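Local coordinates for putative endonuclease/exonuclease/phosphatase family protein (Bacteroides thetaiotaomicron, PDB 3MPR) that probably acts as a metal-dependent nuclease of the DNase I-like endonuclease/exonuclease/phosphatase family, cutting phosphodiester bonds in nucleic acid, at residues A[91-96]-A[125-130]; A[135-140]-A[169-174]. All coordinates share one frame; numbering follows the deposited sequence.

Interaction 1: A[91-96]-A[125-130]; sequences DKFDIV and GHFKCK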
loop_
_atom_site.group_PDB
_atom_site.type_symbol
_atom_site.label_atom_id
_atom_site.label_comp_id
_atom_site.label_asym_id
_atom_site.label_seq_id
_atom_site.Cartn_x
_atom_site.Cartn_y
_atom_site.Cartn_z
ATOM N N ASP A 91 1.614 -21.124 -5.635
ATOM C CA ASP A 91 2.228 -21.739 -4.458
ATOM C C ASP A 91 1.310 -21.721 -3.239
ATOM O O ASP A 91 1.603 -22.378 -2.239
ATOM C CB ASP A 91 3.609 -21.130 -4.137
ATOM C CG ASP A 91 3.534 -19.690 -3.614
ATOM O OD1 ASP A 91 2.443 -19.089 -3.589
ATOM O OD2 ASP A 91 4.596 -19.145 -3.236
ATOM N N LYS A 92 0.191 -20.994 -3.327
ATOM C CA LYS A 92 -0.748 -20.910 -2.199
ATOM C C LYS A 92 -2.065 -21.686 -2.342
ATOM O O LYS A 92 -2.628 -22.124 -1.344
ATOM C CB LYS A 92 -1.067 -19.451 -1.883
ATOM C CG LYS A 92 0.027 -18.744 -1.099
ATOM C CD LYS A 92 -0.349 -17.284 -0.883
ATOM C CE LYS A 92 0.864 -16.458 -0.483
ATOM N NZ LYS A 92 1.015 -16.405 0.988
ATOM N N PHE A 93 -2.551 -21.861 -3.570
ATOM C CA PHE A 93 -3.865 -22.470 -3.770
ATOM C C PHE A 93 -3.819 -23.556 -4.820
ATOM O O PHE A 93 -3.090 -23.437 -5.810
ATOM C CB PHE A 93 -4.883 -21.413 -4.229
ATOM C CG PHE A 93 -4.913 -20.186 -3.367
ATOM C CD1 PHE A 93 -4.193 -19.060 -3.725
ATOM C CD2 PHE A 93 -5.660 -20.163 -2.189
ATOM C CE1 PHE A 93 -4.216 -17.920 -2.929
ATOM C CE2 PHE A 93 -5.683 -19.032 -1.389
ATOM C CZ PHE A 93 -4.960 -17.909 -1.758
ATOM N N ASP A 94 -4.613 -24.602 -4.611
ATOM C CA ASP A 94 -4.952 -25.524 -5.695
ATOM C C ASP A 94 -6.348 -25.188 -6.190
ATOM O O ASP A 94 -7.176 -24.683 -5.428
ATOM C CB ASP A 94 -4.950 -26.977 -5.199
ATOM C CG ASP A 94 -3.542 -27.528 -5.005
ATOM O OD1 ASP A 94 -2.695 -27.319 -5.893
ATOM O OD2 ASP A 94 -3.290 -28.166 -3.965
ATOM N N ILE A 95 -6.620 -25.478 -7.461
ATOM C CA ILE A 95 -7.971 -25.336 -7.983
ATOM C C ILE A 95 -8.678 -26.667 -7.887
ATOM O O ILE A 95 -8.194 -27.670 -8.405
ATOM C CB ILE A 95 -7.974 -24.868 -9.425
ATOM C CG1 ILE A 95 -7.559 -23.397 -9.479
ATOM C CG2 ILE A 95 -9.364 -25.082 -10.048
ATOM C CD1 ILE A 95 -7.323 -22.884 -10.878
ATOM N N VAL A 96 -9.807 -26.684 -7.195
ATOM C CA VAL A 96 -10.609 -27.895 -7.088
ATOM C C VAL A 96 -11.483 -27.978 -8.322
ATOM O O VAL A 96 -11.615 -29.033 -8.936
ATOM C CB VAL A 96 -11.498 -27.869 -5.834
ATOM C CG1 VAL A 96 -12.361 -29.119 -5.761
ATOM C CG2 VAL A 96 -10.650 -27.741 -4.573
ATOM N N GLY A 125 -13.730 -19.801 -9.366
ATOM C CA GLY A 125 -12.940 -20.958 -9.024
ATOM C C GLY A 125 -13.305 -21.397 -7.622
ATOM O O GLY A 125 -13.578 -20.569 -6.757
ATOM N N HIS A 126 -13.339 -22.706 -7.421
ATOM C CA HIS A 126 -13.402 -23.311 -6.095
ATOM C C HIS A 126 -11.955 -23.597 -5.710
ATOM O O HIS A 126 -11.314 -24.470 -6.299
ATOM C CB HIS A 126 -14.224 -24.603 -6.197
ATOM C CG HIS A 126 -14.278 -25.422 -4.945
ATOM N ND1 HIS A 126 -15.159 -26.475 -4.796
ATOM C CD2 HIS A 126 -13.553 -25.374 -3.802
ATOM C CE1 HIS A 126 -14.978 -27.034 -3.612
ATOM N NE2 HIS A 126 -14.006 -26.388 -2.992
ATOM N N PHE A 127 -11.428 -22.838 -4.752
ATOM C CA PHE A 127 -10.022 -22.957 -4.363
ATOM C C PHE A 127 -9.819 -23.707 -3.057
ATOM O O PHE A 127 -10.709 -23.741 -2.213
ATOM C CB PHE A 127 -9.391 -21.565 -4.216
ATOM C CG PHE A 127 -9.245 -20.837 -5.508
ATOM C CD1 PHE A 127 -10.278 -20.057 -5.990
ATOM C CD2 PHE A 127 -8.071 -20.931 -6.245
ATOM C CE1 PHE A 127 -10.158 -19.397 -7.192
ATOM C CE2 PHE A 127 -7.941 -20.269 -7.464
ATOM C CZ PHE A 127 -8.984 -19.497 -7.932
ATOM N N LYS A 128 -8.628 -24.285 -2.895
ATOM C CA LYS A 128 -8.233 -24.925 -1.652
ATOM C C LYS A 128 -6.851 -24.407 -1.235
ATOM O O LYS A 128 -5.891 -24.500 -1.996
ATOM C CB LYS A 128 -8.188 -26.446 -1.822
ATOM C CG LYS A 128 -7.838 -27.200 -0.541
ATOM C CD LYS A 128 -7.955 -28.704 -0.738
ATOM C CE LYS A 128 -7.848 -29.451 0.572
ATOM N NZ LYS A 128 -7.847 -30.927 0.361
ATOM N N CYS A 129 -6.757 -23.876 -0.021
ATOM C CA CYS A 129 -5.497 -23.358 0.477
ATOM C C CYS A 129 -4.538 -24.511 0.744
ATOM O O CYS A 129 -4.882 -25.476 1.436
ATOM C CB CYS A 129 -5.730 -22.529 1.743
ATOM S SG CYS A 129 -6.848 -21.137 1.466
ATOM N N LYS A 130 -3.343 -24.414 0.185
ATOM C CA LYS A 130 -2.350 -25.472 0.339
ATOM C C LYS A 130 -1.882 -25.628 1.787
ATOM O O LYS A 130 -1.574 -26.738 2.223
ATOM C CB LYS A 130 -1.156 -25.233 -0.587
ATOM C CG LYS A 130 -1.473 -25.474 -2.054
ATOM C CD LYS A 130 -0.235 -25.318 -2.928
ATOM C CE LYS A 130 -0.490 -25.845 -4.327
ATOM N NZ LYS A 130 0.687 -25.695 -5.244
HETATM O O HOH W 1 -0.101 -27.694 -6.983
HETATM O O HOH W 2 -4.741 -27.476 -1.592
#
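Val96 sits over one face of the His126 imidazole, CB above the ring centre: it stands 3.8 Å from the ring centroid, 12° off the normal, a CH-pi contact. With CG1 anti to the backbone N (chi1 178°), the two methyls are spread across that face, CG1 toward ND1 and CE1, CG2 toward CD2 and NE2. The backbone pins the pair, because Val96 N donates to His126 O at 2.8 Å. On its NE2 the ring is held by Glu135 of the next strand, so an alanine in place of His126 would probably strip Val96 of the surface it rests on and leave the Glu135 carboxylate without this partner.

Between 93 and 95 the strands run antiparallel, with Asp94 and Lys128 as the hydrogen-bonded pair exchanging two N-H...O bonds of 2.9 Å (Asp94 N to Lys128 O, Lys128 N to Asp94 O). The face carrying Phe93, Ile95, Phe127 and Cys129 is apolar. Cys129 SG meets the edge of the Phe93 ring, 3.7 Å from CE2, while Ile95 and Phe127 lie side by side, pointing the same way, with Ile95 CG1 3.7 Å from Phe127 CE2. On the face that carries Asp94 and Lys128, Asp94 meets Lys130 from the loop just beyond the strand; the extended lysine chain crosses it at about a right angle. Asp94 OD1 to Lys130 NZ is a long salt bridge of 3.8 Å, bridged by a water, and NZ also donates to Thr90 O. A second water joins Asp94 OD2 to Lys128 O.

Strand 93-102 forms one margin of its sheet within this chain, and strand 121-129 passes the sheet on to strand 135-142. The apolar face turns inward to the other sheet: Phe93 reaches Leu7, Cys129 reaches Thr5, and both Ile95 and Phe127 reach Ile70.

Interaction 2: A[135-140]-A[169-174]; sequences EFLFFN and KNLPAI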
loop_
_atom_site.group_PDB
_atom_site.type_symbol
_atom_site.label_atom_id
_atom_site.label_comp_id
_atom_site.label_asym_id
_atom_site.label_seq_id
_atom_site.Cartn_x
_atom_site.Cartn_y
_atom_site.Cartn_z
ATOM N N GLU A 135 -11.253 -24.412 2.035
ATOM C CA GLU A 135 -11.869 -24.333 0.710
ATOM C C GLU A 135 -12.896 -23.200 0.622
ATOM O O GLU A 135 -13.653 -22.970 1.557
ATOM C CB GLU A 135 -12.530 -25.671 0.356
ATOM C CG GLU A 135 -11.523 -26.798 0.211
ATOM C CD GLU A 135 -12.160 -28.105 -0.224
ATOM O OE1 GLU A 135 -13.066 -28.079 -1.083
ATOM O OE2 GLU A 135 -11.753 -29.157 0.303
ATOM N N PHE A 136 -12.924 -22.508 -0.513
ATOM C CA PHE A 136 -13.825 -21.366 -0.701
ATOM C C PHE A 136 -14.095 -21.147 -2.188
ATOM O O PHE A 136 -13.352 -21.638 -3.039
ATOM C CB PHE A 136 -13.239 -20.080 -0.077
ATOM C CG PHE A 136 -11.931 -19.637 -0.696
ATOM C CD1 PHE A 136 -11.900 -18.648 -1.674
ATOM C CD2 PHE A 136 -10.732 -20.208 -0.291
ATOM C CE1 PHE A 136 -10.692 -18.240 -2.246
ATOM C CE2 PHE A 136 -9.533 -19.814 -0.850
ATOM C CZ PHE A 136 -9.506 -18.826 -1.831
ATOM N N LEU A 137 -15.173 -20.432 -2.491
ATOM C CA LEU A 137 -15.477 -20.031 -3.857
ATOM C C LEU A 137 -15.049 -18.586 -4.051
ATOM O O LEU A 137 -15.214 -17.758 -3.160
ATOM C CB LEU A 137 -16.977 -20.137 -4.136
ATOM C CG LEU A 137 -17.556 -21.553 -4.088
ATOM C CD1 LEU A 137 -19.097 -21.511 -4.103
ATOM C CD2 LEU A 137 -17.002 -22.349 -5.267
ATOM N N PHE A 138 -14.499 -18.289 -5.223
ATOM C CA PHE A 138 -14.138 -16.915 -5.582
ATOM C C PHE A 138 -14.794 -16.604 -6.925
ATOM O O PHE A 138 -14.504 -17.271 -7.914
ATOM C CB PHE A 138 -12.614 -16.820 -5.709
ATOM C CG PHE A 138 -12.079 -15.412 -5.741
ATOM C CD1 PHE A 138 -12.177 -14.639 -6.891
ATOM C CD2 PHE A 138 -11.412 -14.890 -4.646
ATOM C CE1 PHE A 138 -11.665 -13.348 -6.926
ATOM C CE2 PHE A 138 -10.893 -13.597 -4.679
ATOM C CZ PHE A 138 -11.024 -12.828 -5.811
ATOM N N PHE A 139 -15.676 -15.601 -6.955
ATOM C CA PHE A 139 -16.379 -15.199 -8.172
ATOM C C PHE A 139 -15.895 -13.831 -8.602
ATOM O O PHE A 139 -15.585 -13.006 -7.752
ATOM C CB PHE A 139 -17.877 -15.061 -7.892
ATOM C CG PHE A 139 -18.574 -16.360 -7.600
ATOM C CD1 PHE A 139 -18.564 -16.899 -6.333
ATOM C CD2 PHE A 139 -19.267 -17.023 -8.602
ATOM C CE1 PHE A 139 -19.229 -18.097 -6.069
ATOM C CE2 PHE A 139 -19.930 -18.207 -8.344
ATOM C CZ PHE A 139 -19.910 -18.740 -7.082
ATOM N N ASN A 140 -15.895 -13.568 -9.909
ATOM C CA ASN A 140 -15.462 -12.277 -10.426
ATOM C C ASN A 140 -16.278 -11.923 -11.667
ATOM O O ASN A 140 -16.530 -12.784 -12.501
ATOM C CB ASN A 140 -13.968 -12.344 -10.742
ATOM C CG ASN A 140 -13.427 -11.058 -11.310
ATOM O OD1 ASN A 140 -13.679 -9.973 -10.780
ATOM N ND2 ASN A 140 -12.666 -11.171 -12.399
ATOM N N LYS A 169 -22.367 -28.627 -0.296
ATOM C CA LYS A 169 -21.721 -28.057 0.883
ATOM C C LYS A 169 -21.905 -26.552 0.936
ATOM O O LYS A 169 -22.229 -25.908 -0.061
ATOM C CB LYS A 169 -20.227 -28.384 0.914
ATOM C CG LYS A 169 -19.904 -29.855 1.105
ATOM C CD LYS A 169 -18.399 -30.057 1.201
ATOM C CE LYS A 169 -17.673 -29.286 0.104
ATOM N NZ LYS A 169 -16.194 -29.514 0.082
ATOM N N ASN A 170 -21.657 -26.011 2.117
ATOM C CA ASN A 170 -21.870 -24.615 2.431
ATOM C C ASN A 170 -20.558 -23.833 2.278
ATOM O O ASN A 170 -20.011 -23.337 3.259
ATOM C CB ASN A 170 -22.359 -24.557 3.880
ATOM C CG ASN A 170 -22.769 -23.185 4.311
ATOM O OD1 ASN A 170 -22.551 -22.799 5.466
ATOM N ND2 ASN A 170 -23.376 -22.432 3.400
ATOM N N LEU A 171 -20.049 -23.728 1.054
ATOM C CA LEU A 171 -18.749 -23.101 0.825
ATOM C C LEU A 171 -18.845 -21.590 0.962
ATOM O O LEU A 171 -19.728 -20.974 0.371
ATOM C CB LEU A 171 -18.221 -23.424 -0.582
ATOM C CG LEU A 171 -17.819 -24.862 -0.903
ATOM C CD1 LEU A 171 -17.252 -24.917 -2.303
ATOM C CD2 LEU A 171 -16.810 -25.387 0.110
ATOM N N PRO A 172 -17.934 -20.987 1.739
ATOM C CA PRO A 172 -17.898 -19.522 1.832
ATOM C C PRO A 172 -17.498 -18.949 0.487
ATOM O O PRO A 172 -16.765 -19.602 -0.250
ATOM C CB PRO A 172 -16.782 -19.250 2.852
ATOM C CG PRO A 172 -16.502 -20.562 3.508
ATOM C CD PRO A 172 -16.856 -21.620 2.520
ATOM N N ALA A 173 -17.969 -17.748 0.172
ATOM C CA ALA A 173 -17.701 -17.154 -1.124
ATOM C C ALA A 173 -17.143 -15.745 -1.007
ATOM O O ALA A 173 -17.428 -15.020 -0.052
ATOM C CB ALA A 173 -18.976 -17.142 -1.978
ATOM N N ILE A 174 -16.340 -15.386 -2.000
ATOM C CA ILE A 174 -15.822 -14.048 -2.174
ATOM C C ILE A 174 -16.222 -13.659 -3.583
ATOM O O ILE A 174 -16.027 -14.438 -4.509
ATOM C CB ILE A 174 -14.291 -14.047 -2.082
ATOM C CG1 ILE A 174 -13.859 -14.540 -0.694
ATOM C CG2 ILE A 174 -13.737 -12.651 -2.446
ATOM C CD1 ILE A 174 -12.341 -14.779 -0.546
#
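Leu137 pairs with Ala173 and Phe138 with Ile174 in parallel, through Leu137 N to Pro172 O (2.9 Å, 173° at the hydrogen), Ile174 N to Leu137 O (2.9 Å) and Phe139 N to Ile174 O (2.7 Å). Ile174 does most of the apolar work, its two branches serving different rings. CG2, set anti to the backbone N, comes within 3.7 Å of Phe138 CE2; CD1 approaches Phe136 CD1 obliquely at 4.1 Å. The Phe136, Phe138 and Ile174 face packs on strand 5-13 of the second sheet, through Leu7 and Val9.

On the face of Leu137 and Ala173, Leu137 and Leu171 from the preceding loop cross at about a right angle, Leu137 CG 3.8 Å from Leu171 CD1, and the Ala173 methyl sits at the edge of the Phe139 ring, close to its plane. At the strand's start Glu135 OE1 and Lys169 NZ form a long salt bridge of 3.6 Å, while the same oxygen takes a hydrogen bond from His126.

Strands 135-142 and 173-178 are the two parallel strands of a beta-alpha-beta crossover through helix 148-164. The chemistry implies a junction held by buried backbone bonds and hydrocarbon, with charge confined to one end.

In the fold
Interactions 1 and 2, their centres 11 Å apart, lie in one sheet, joined where 125-130 pairs with 135-140, antiparallel neighbours that follow each other in the chain. Phe127 N bonds to Phe136 O at 2.8 Å, and His126 NE2 probably bonds to Glu135 OE1 at 2.7 Å. The imidazole of interaction 1 therefore reaches into interaction 2, with CE1 3.4 Å from Leu171 CD1. Together they link four neighbouring strands of one of the two sheets, consistent with the two-layered DNase I-like fold. Both lie away from Glu51, which binds magnesium in a structure of this protein although no metal is bound to this chain here; Asn140 hydrogen-bonds to Gln50 and Thr49, which immediately precede Glu51.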